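Local coordinates for protein phenyl-3-pyruvate decarboxylase (Azospirillum brasilense, PDB 2NXW) that decarboxylates phenylpyruvate and indole-3-pyruvate, the latter to indole-3-acetaldehyde in auxin biosynthesis, using thiamine diphosphate and magnesium, at residues 98-103 with 142-147; 29-34 with 114-119; 367-372 with 518-523. All blocks are in the same frame, centred on the assembly; numbering follows the deposited sequence.

Contact 1. Residues 98-103 with 142-147; sequences NMVNAV and FQVFKE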
loop_
_atom_site.group_PDB
_atom_site.type_symbol
_atom_site.label_atom_id
_atom_site.label_comp_id
_atom_site.label_asym_id
_atom_site.label_seq_id
_atom_site.Cartn_x
_atom_site.Cartn_y
_atom_site.Cartn_z
ATOM N N ASN A 98 -5.454 22.288 -6.043
ATOM C CA ASN A 98 -4.777 23.382 -5.365
ATOM C C ASN A 98 -5.313 23.633 -3.950
ATOM O O ASN A 98 -4.776 24.461 -3.229
ATOM C CB ASN A 98 -4.911 24.644 -6.230
ATOM C CG ASN A 98 -3.803 25.651 -5.992
ATOM O OD1 ASN A 98 -2.704 25.312 -5.533
ATOM N ND2 ASN A 98 -4.077 26.904 -6.338
ATOM N N MET A 99 -6.375 22.930 -3.552
ATOM C CA MET A 99 -6.942 23.100 -2.215
ATOM C C MET A 99 -6.756 21.851 -1.336
ATOM O O MET A 99 -7.241 21.796 -0.209
ATOM C CB MET A 99 -8.435 23.447 -2.332
ATOM C CG MET A 99 -8.975 24.207 -1.128
ATOM S SD MET A 99 -10.655 24.825 -1.405
ATOM C CE MET A 99 -11.607 23.256 -1.504
ATOM N N VAL A 100 -6.034 20.863 -1.851
ATOM C CA VAL A 100 -5.794 19.620 -1.131
ATOM C C VAL A 100 -5.130 19.852 0.231
ATOM O O VAL A 100 -5.527 19.262 1.235
ATOM C CB VAL A 100 -4.947 18.658 -2.010
ATOM C CG1 VAL A 100 -4.355 17.526 -1.190
ATOM C CG2 VAL A 100 -5.830 18.086 -3.128
ATOM N N ASN A 101 -4.123 20.718 0.284
ATOM C CA ASN A 101 -3.460 20.984 1.549
ATOM C C ASN A 101 -4.397 21.617 2.585
ATOM O O ASN A 101 -4.447 21.178 3.739
ATOM C CB ASN A 101 -2.238 21.878 1.316
ATOM C CG ASN A 101 -1.555 22.249 2.601
ATOM O OD1 ASN A 101 -1.284 21.389 3.444
ATOM N ND2 ASN A 101 -1.268 23.534 2.768
ATOM N N ALA A 102 -5.135 22.656 2.189
ATOM C CA ALA A 102 -6.042 23.301 3.137
ATOM C C ALA A 102 -7.079 22.311 3.661
ATOM O O ALA A 102 -7.435 22.342 4.843
ATOM C CB ALA A 102 -6.739 24.491 2.474
ATOM N N VAL A 103 -7.548 21.425 2.785
ATOM C CA VAL A 103 -8.546 20.442 3.201
ATOM C C VAL A 103 -7.938 19.407 4.144
ATOM O O VAL A 103 -8.579 19.015 5.136
ATOM C CB VAL A 103 -9.199 19.774 1.970
ATOM C CG1 VAL A 103 -10.148 18.649 2.403
ATOM C CG2 VAL A 103 -9.969 20.842 1.185
ATOM N N PHE A 142 -11.367 12.447 -7.533
ATOM C CA PHE A 142 -12.189 11.821 -6.510
ATOM C C PHE A 142 -11.311 10.953 -5.606
ATOM O O PHE A 142 -11.455 10.977 -4.384
ATOM C CB PHE A 142 -13.276 10.963 -7.174
ATOM C CG PHE A 142 -14.439 10.643 -6.278
ATOM C CD1 PHE A 142 -15.596 11.417 -6.316
ATOM C CD2 PHE A 142 -14.379 9.568 -5.401
ATOM C CE1 PHE A 142 -16.686 11.121 -5.484
ATOM C CE2 PHE A 142 -15.462 9.263 -4.566
ATOM C CZ PHE A 142 -16.611 10.043 -4.613
ATOM N N GLN A 143 -10.384 10.206 -6.210
ATOM C CA GLN A 143 -9.507 9.326 -5.441
ATOM C C GLN A 143 -8.603 10.080 -4.470
ATOM O O GLN A 143 -8.292 9.587 -3.391
ATOM C CB GLN A 143 -8.660 8.470 -6.379
ATOM C CG GLN A 143 -9.486 7.518 -7.228
ATOM C CD GLN A 143 -10.369 6.613 -6.391
ATOM O OE1 GLN A 143 -9.883 5.868 -5.542
ATOM N NE2 GLN A 143 -11.676 6.676 -6.623
ATOM N N VAL A 144 -8.159 11.264 -4.867
ATOM C CA VAL A 144 -7.319 12.060 -3.992
ATOM C C VAL A 144 -8.165 12.623 -2.853
ATOM O O VAL A 144 -7.776 12.545 -1.689
ATOM C CB VAL A 144 -6.633 13.211 -4.783
ATOM C CG1 VAL A 144 -6.078 14.260 -3.831
ATOM C CG2 VAL A 144 -5.504 12.643 -5.633
ATOM N N PHE A 145 -9.338 13.171 -3.167
ATOM C CA PHE A 145 -10.146 13.735 -2.099
ATOM C C PHE A 145 -10.693 12.718 -1.110
ATOM O O PHE A 145 -10.921 13.045 0.049
ATOM C CB PHE A 145 -11.261 14.625 -2.663
ATOM C CG PHE A 145 -10.808 16.043 -2.912
ATOM C CD1 PHE A 145 -10.218 16.408 -4.124
ATOM C CD2 PHE A 145 -10.877 16.984 -1.891
ATOM C CE1 PHE A 145 -9.696 17.695 -4.311
ATOM C CE2 PHE A 145 -10.355 18.275 -2.065
ATOM C CZ PHE A 145 -9.764 18.627 -3.279
ATOM N N LYS A 146 -10.870 11.478 -1.558
ATOM C CA LYS A 146 -11.368 10.437 -0.671
ATOM C C LYS A 146 -10.366 10.188 0.454
ATOM O O LYS A 146 -10.731 9.701 1.520
ATOM C CB LYS A 146 -11.600 9.135 -1.444
ATOM N N GLU A 147 -9.102 10.532 0.214
ATOM C CA GLU A 147 -8.051 10.337 1.211
ATOM C C GLU A 147 -8.045 11.401 2.308
ATOM O O GLU A 147 -7.471 11.191 3.374
ATOM C CB GLU A 147 -6.670 10.332 0.538
ATOM C CG GLU A 147 -6.423 9.196 -0.444
ATOM C CD GLU A 147 -6.393 7.837 0.227
ATOM O OE1 GLU A 147 -5.813 7.724 1.330
ATOM O OE2 GLU A 147 -6.935 6.877 -0.361
#
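The phenyl ring of F145 fits between V100 and V103, two valines placed three residues apart at the start of helix 100-108, and so shows how one aromatic knob can join two helices. Its CZ lies 4.0 Å from CG2 of V100, which comes in obliquely, while its CE2 lies 4.2 Å from CG2 of V103, which meets the ring at its edge, near the ring plane. Both valines offer the same branch, the methyl beside the backbone N, because each has CG1 anti to N (chi1 165° in V100, 175° in V103). On the other helix V144 supplies a smaller bump beside the ring: its CG1 stands 3.9 Å from CG2 of V100, the two side chains crossing at about a right angle. That single V100 methyl thus touches both V144 and F145. The hollow is finished by V115 of the neighbouring strand, which touches both V103 and F145, and by I148, which packs on both valines; the F145 ring also stacks with Y180. V100 reaches F97 of the second subunit, so the packing runs on into the subunit interface. Around the ring the neighbours across the contact are aliphatic carbon, all four touching residues are buried, and the cohesion between these segments is therefore hydrophobic, resting on fit of shape rather than on polar pairing.

Contact 2. Residues 29-34 with 114-119; sequences RALKDR and VVISGA
L31 is directed from its helix at strand 113-119 and divides its two methyls between two residues of that strand, a compact example of how a helix is seated on a sheet. With CG beside the backbone N and anti to the carbonyl carbon (chi1 -70°), the isobutyl fork spreads over V114 and I116, whose side chains leave the same face of the strand. The CD2 branch crosses V114 obliquely and touches both of its methyls, CD2 of L31 being 3.9 Å from V114 CG2 and 4.2 Å from V114 CG1. The other branch meets its neighbour differently: L31 and I116 reach toward each other tip to tip, with L31 CD1 4.0 Å from I116 CD1. The strand is an inner one of the parallel six-stranded sheet of the N-terminal thiamine diphosphate-binding domain, an alpha/beta fold in which helix 23-33 covers one face. V115, between the two contact residues, points to the other face. V87 of the adjacent strand touches both L31 and I116, while L169 of helix 161-175 touches both L31 and V114. Three residues on from L31, R34 turns its guanidinium back along the helix: NH1 donates to the carbonyl oxygen of A30 at 3.0 Å, with the oxygen in the guanidinium plane. R34 NE forms a salt bridge with D198, and NH2 bonds to the G196 carbonyl oxygen, so all three guanidinium nitrogens are engaged and the group is held in place.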
loop_
_atom_site.group_PDB
_atom_site.type_symbol
_atom_site.label_atom_id
_atom_site.label_comp_id
_atom_site.label_asym_id
_atom_site.label_seq_id
_atom_site.Cartn_x
_atom_site.Cartn_y
_atom_site.Cartn_z
ATOM N N ARG A 29 -29.273 25.528 0.205
ATOM C CA ARG A 29 -30.260 25.610 1.276
ATOM C C ARG A 29 -29.973 24.595 2.385
ATOM O O ARG A 29 -30.132 24.903 3.563
ATOM C CB ARG A 29 -31.676 25.408 0.714
ATOM C CG ARG A 29 -32.161 26.592 -0.111
ATOM C CD ARG A 29 -33.567 26.366 -0.668
ATOM N NE ARG A 29 -34.011 27.508 -1.468
ATOM C CZ ARG A 29 -34.277 28.713 -0.973
ATOM N NH1 ARG A 29 -34.150 28.946 0.326
ATOM N NH2 ARG A 29 -34.661 29.694 -1.781
ATOM N N ALA A 30 -29.547 23.390 2.013
ATOM C CA ALA A 30 -29.221 22.352 2.988
ATOM C C ALA A 30 -28.047 22.802 3.865
ATOM O O ALA A 30 -28.005 22.514 5.063
ATOM C CB ALA A 30 -28.867 21.055 2.277
ATOM N N LEU A 31 -27.098 23.509 3.259
ATOM C CA LEU A 31 -25.942 24.000 4.003
ATOM C C LEU A 31 -26.383 25.100 4.969
ATOM O O LEU A 31 -25.980 25.113 6.133
ATOM C CB LEU A 31 -24.878 24.530 3.031
ATOM C CG LEU A 31 -24.190 23.425 2.220
ATOM C CD1 LEU A 31 -23.490 24.008 1.002
ATOM C CD2 LEU A 31 -23.219 22.668 3.134
ATOM N N LYS A 32 -27.223 26.008 4.487
ATOM C CA LYS A 32 -27.721 27.085 5.330
ATOM C C LYS A 32 -28.544 26.512 6.490
ATOM O O LYS A 32 -28.462 27.007 7.619
ATOM C CB LYS A 32 -28.564 28.059 4.504
ATOM C CG LYS A 32 -29.026 29.260 5.310
ATOM C CD LYS A 32 -29.830 30.221 4.473
ATOM C CE LYS A 32 -30.265 31.412 5.313
ATOM N NZ LYS A 32 -31.077 32.383 4.534
ATOM N N ASP A 33 -29.322 25.461 6.216
ATOM C CA ASP A 33 -30.137 24.810 7.251
ATOM C C ASP A 33 -29.263 24.266 8.370
ATOM O O ASP A 33 -29.695 24.148 9.519
ATOM C CB ASP A 33 -30.925 23.617 6.693
ATOM C CG ASP A 33 -32.032 24.017 5.749
ATOM O OD1 ASP A 33 -32.527 25.162 5.831
ATOM O OD2 ASP A 33 -32.418 23.154 4.931
ATOM N N ARG A 34 -28.032 23.912 8.018
ATOM C CA ARG A 34 -27.089 23.353 8.969
ATOM C C ARG A 34 -26.134 24.371 9.582
ATOM O O ARG A 34 -25.166 23.998 10.247
ATOM C CB ARG A 34 -26.328 22.214 8.298
ATOM C CG ARG A 34 -27.241 21.016 8.029
ATOM C CD ARG A 34 -26.625 20.002 7.082
ATOM N NE ARG A 34 -27.442 18.790 7.009
ATOM C CZ ARG A 34 -28.594 18.691 6.351
ATOM N NH1 ARG A 34 -29.080 19.732 5.681
ATOM N NH2 ARG A 34 -29.276 17.549 6.397
ATOM N N VAL A 114 -16.953 21.714 3.787
ATOM C CA VAL A 114 -17.665 21.043 2.708
ATOM C C VAL A 114 -17.047 21.528 1.401
ATOM O O VAL A 114 -17.181 22.697 1.029
ATOM C CB VAL A 114 -19.173 21.396 2.723
ATOM C CG1 VAL A 114 -19.879 20.723 1.550
ATOM C CG2 VAL A 114 -19.798 20.959 4.046
ATOM N N VAL A 115 -16.338 20.635 0.723
ATOM C CA VAL A 115 -15.709 20.961 -0.546
ATOM C C VAL A 115 -16.704 20.652 -1.654
ATOM O O VAL A 115 -17.224 19.536 -1.722
ATOM C CB VAL A 115 -14.452 20.101 -0.764
ATOM C CG1 VAL A 115 -13.838 20.387 -2.147
ATOM C CG2 VAL A 115 -13.448 20.386 0.346
ATOM N N ILE A 116 -16.973 21.640 -2.501
ATOM C CA ILE A 116 -17.901 21.465 -3.615
ATOM C C ILE A 116 -17.125 21.755 -4.886
ATOM O O ILE A 116 -16.700 22.887 -5.114
ATOM C CB ILE A 116 -19.083 22.461 -3.544
ATOM C CG1 ILE A 116 -19.779 22.350 -2.191
ATOM C CG2 ILE A 116 -20.083 22.164 -4.681
ATOM C CD1 ILE A 116 -20.869 23.388 -1.992
ATOM N N SER A 117 -16.922 20.736 -5.714
ATOM C CA SER A 117 -16.199 20.934 -6.963
ATOM C C SER A 117 -17.083 20.785 -8.180
ATOM O O SER A 117 -17.929 19.893 -8.237
ATOM C CB SER A 117 -15.053 19.922 -7.111
ATOM O OG SER A 117 -14.363 20.108 -8.342
ATOM N N GLY A 118 -16.885 21.669 -9.150
ATOM C CA GLY A 118 -17.612 21.543 -10.400
ATOM C C GLY A 118 -16.968 20.341 -11.083
ATOM O O GLY A 118 -15.889 19.886 -10.685
ATOM N N ALA A 119 -17.612 19.808 -12.110
ATOM C CA ALA A 119 -17.065 18.658 -12.816
ATOM C C ALA A 119 -17.678 18.598 -14.204
ATOM O O ALA A 119 -18.684 19.256 -14.476
ATOM C CB ALA A 119 -17.386 17.373 -12.055
#

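Contact 3. Residues 367-372 with 518-523; sequences LQADGE and ELKAAL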
loop_
_atom_site.group_PDB
_atom_site.type_symbol
_atom_site.label_atom_id
_atom_site.label_comp_id
_atom_site.label_asym_id
_atom_site.label_seq_id
_atom_site.Cartn_x
_atom_site.Cartn_y
_atom_site.Cartn_z
ATOM N N LEU A 367 5.023 47.016 28.027
ATOM C CA LEU A 367 5.913 47.246 26.902
ATOM C C LEU A 367 6.761 48.486 27.175
ATOM O O LEU A 367 6.235 49.528 27.571
ATOM C CB LEU A 367 5.107 47.483 25.618
ATOM C CG LEU A 367 5.902 48.039 24.436
ATOM C CD1 LEU A 367 6.802 46.952 23.853
ATOM C CD2 LEU A 367 4.941 48.548 23.367
ATOM N N GLN A 368 8.070 48.372 26.971
ATOM C CA GLN A 368 8.956 49.514 27.155
ATOM C C GLN A 368 9.017 50.203 25.787
ATOM O O GLN A 368 9.782 49.807 24.908
ATOM C CB GLN A 368 10.341 49.033 27.593
ATOM C CG GLN A 368 10.288 48.233 28.882
ATOM C CD GLN A 368 9.812 49.063 30.059
ATOM O OE1 GLN A 368 10.509 49.975 30.507
ATOM N NE2 GLN A 368 8.618 48.753 30.570
ATOM N N ALA A 369 8.190 51.227 25.606
ATOM C CA ALA A 369 8.124 51.937 24.330
ATOM C C ALA A 369 9.304 52.867 24.106
ATOM O O ALA A 369 9.172 54.087 24.201
ATOM C CB ALA A 369 6.810 52.717 24.247
ATOM N N ASP A 370 10.451 52.283 23.779
ATOM C CA ASP A 370 11.678 53.045 23.578
ATOM C C ASP A 370 12.361 52.780 22.242
ATOM O O ASP A 370 11.762 52.231 21.317
ATOM C CB ASP A 370 12.654 52.739 24.716
ATOM C CG ASP A 370 12.948 51.263 24.834
ATOM O OD1 ASP A 370 12.871 50.569 23.793
ATOM O OD2 ASP A 370 13.263 50.799 25.956
ATOM N N GLY A 371 13.633 53.154 22.144
ATOM C CA GLY A 371 14.366 52.976 20.906
ATOM C C GLY A 371 15.001 51.622 20.644
ATOM O O GLY A 371 15.724 51.466 19.662
ATOM N N GLU A 372 14.737 50.640 21.500
ATOM C CA GLU A 372 15.305 49.310 21.311
ATOM C C GLU A 372 14.582 48.537 20.212
ATOM O O GLU A 372 13.423 48.828 19.893
ATOM C CB GLU A 372 15.206 48.496 22.603
ATOM C CG GLU A 372 16.057 49.003 23.756
ATOM C CD GLU A 372 17.541 49.025 23.429
ATOM O OE1 GLU A 372 18.025 48.113 22.721
ATOM O OE2 GLU A 372 18.224 49.953 23.904
ATOM N N GLU A 518 7.938 52.682 18.128
ATOM C CA GLU A 518 7.211 52.691 16.859
ATOM C C GLU A 518 6.130 51.616 16.866
ATOM O O GLU A 518 5.033 51.822 16.350
ATOM C CB GLU A 518 8.174 52.471 15.696
ATOM C CG GLU A 518 9.114 53.647 15.480
ATOM C CD GLU A 518 10.222 53.350 14.493
ATOM O OE1 GLU A 518 10.449 52.164 14.154
ATOM O OE2 GLU A 518 10.889 54.308 14.057
ATOM N N LEU A 519 6.436 50.464 17.449
ATOM C CA LEU A 519 5.453 49.395 17.528
ATOM C C LEU A 519 4.234 49.834 18.339
ATOM O O LEU A 519 3.088 49.604 17.935
ATOM C CB LEU A 519 6.078 48.155 18.181
ATOM C CG LEU A 519 5.138 47.032 18.630
ATOM C CD1 LEU A 519 4.502 46.353 17.426
ATOM C CD2 LEU A 519 5.938 46.020 19.451
ATOM N N LYS A 520 4.468 50.470 19.484
ATOM C CA LYS A 520 3.360 50.900 20.332
ATOM C C LYS A 520 2.472 51.883 19.576
ATOM O O LYS A 520 1.239 51.754 19.593
ATOM C CB LYS A 520 3.896 51.547 21.618
ATOM C CG LYS A 520 2.918 51.568 22.791
ATOM C CD LYS A 520 2.002 52.765 22.739
ATOM C CE LYS A 520 1.123 52.842 23.984
ATOM N NZ LYS A 520 0.191 54.003 23.920
ATOM N N ALA A 521 3.089 52.853 18.911
ATOM C CA ALA A 521 2.336 53.853 18.152
ATOM C C ALA A 521 1.561 53.230 16.997
ATOM O O ALA A 521 0.393 53.557 16.771
ATOM C CB ALA A 521 3.280 54.937 17.619
ATOM N N ALA A 522 2.201 52.325 16.266
ATOM C CA ALA A 522 1.542 51.689 15.134
ATOM C C ALA A 522 0.358 50.830 15.548
ATOM O O ALA A 522 -0.647 50.790 14.836
ATOM C CB ALA A 522 2.549 50.846 14.351
ATOM N N LEU A 523 0.467 50.132 16.678
ATOM C CA LEU A 523 -0.640 49.293 17.122
ATOM C C LEU A 523 -1.829 50.179 17.477
ATOM O O LEU A 523 -2.961 49.863 17.119
ATOM C CB LEU A 523 -0.243 48.412 18.327
ATOM C CG LEU A 523 -1.268 47.324 18.682
ATOM C CD1 LEU A 523 -1.359 46.331 17.530
ATOM C CD2 LEU A 523 -0.866 46.584 19.980
#
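K520, a lysine, meets L367 and A369 with the aliphatic root of its side chain, and its charged end goes to another partner. Its CB lies 3.6 Å from CD2 of L367, close for two carbons, and its CG is 3.7 Å from that same methyl; the leucine lies at a slant to the lysine chain. A369 adds a lighter touch, its CB 4.1 Å from K520 CB. The lysine bends at chi2 (-86°), and beyond the bend the chain runs away from the loop to a salt bridge between NZ and D524 on the same helix. That helix, 516-528, packs through A522 and L523 on the parallel sheet of the C-terminal thiamine diphosphate-binding domain, an alpha/beta fold, and segment 367-372 lies against the beginning of the helix before the chain enters helix 376-388. Two tight turns shape the loop: an inverse gamma turn centred on A369, and an Asx turn in which D370 OD1 accepts from E372 N at 3.0 Å, the donor lying above the carboxylate plane. The other carboxylate oxygen of D370 forms a salt bridge with R516, and backbone hydrogen bonds join D370 to A517 and E372 to R516, tying the loop to the first turn of the helix.

From the N terminus, helix 23-33 comes first, and contact 2 closes a long loop when strand 113-119 comes to lie against it. Contact 1 opens inside that loop, at 98-103, and closes after it, at 142-147, so the two cross along the chain. They also touch in space, where M99 CE lies 3.7 Å from V115 CG1. Contact 1 joins helix 100-108 to helix 140-145, and contact 2 seats helix 23-33 on the other face of strand 113-119. Contact 3 follows in series, joining the loop before helix 376-388 to helix 516-528 on the far side of the chain's centre, its centre about 44 Å from that of contact 1.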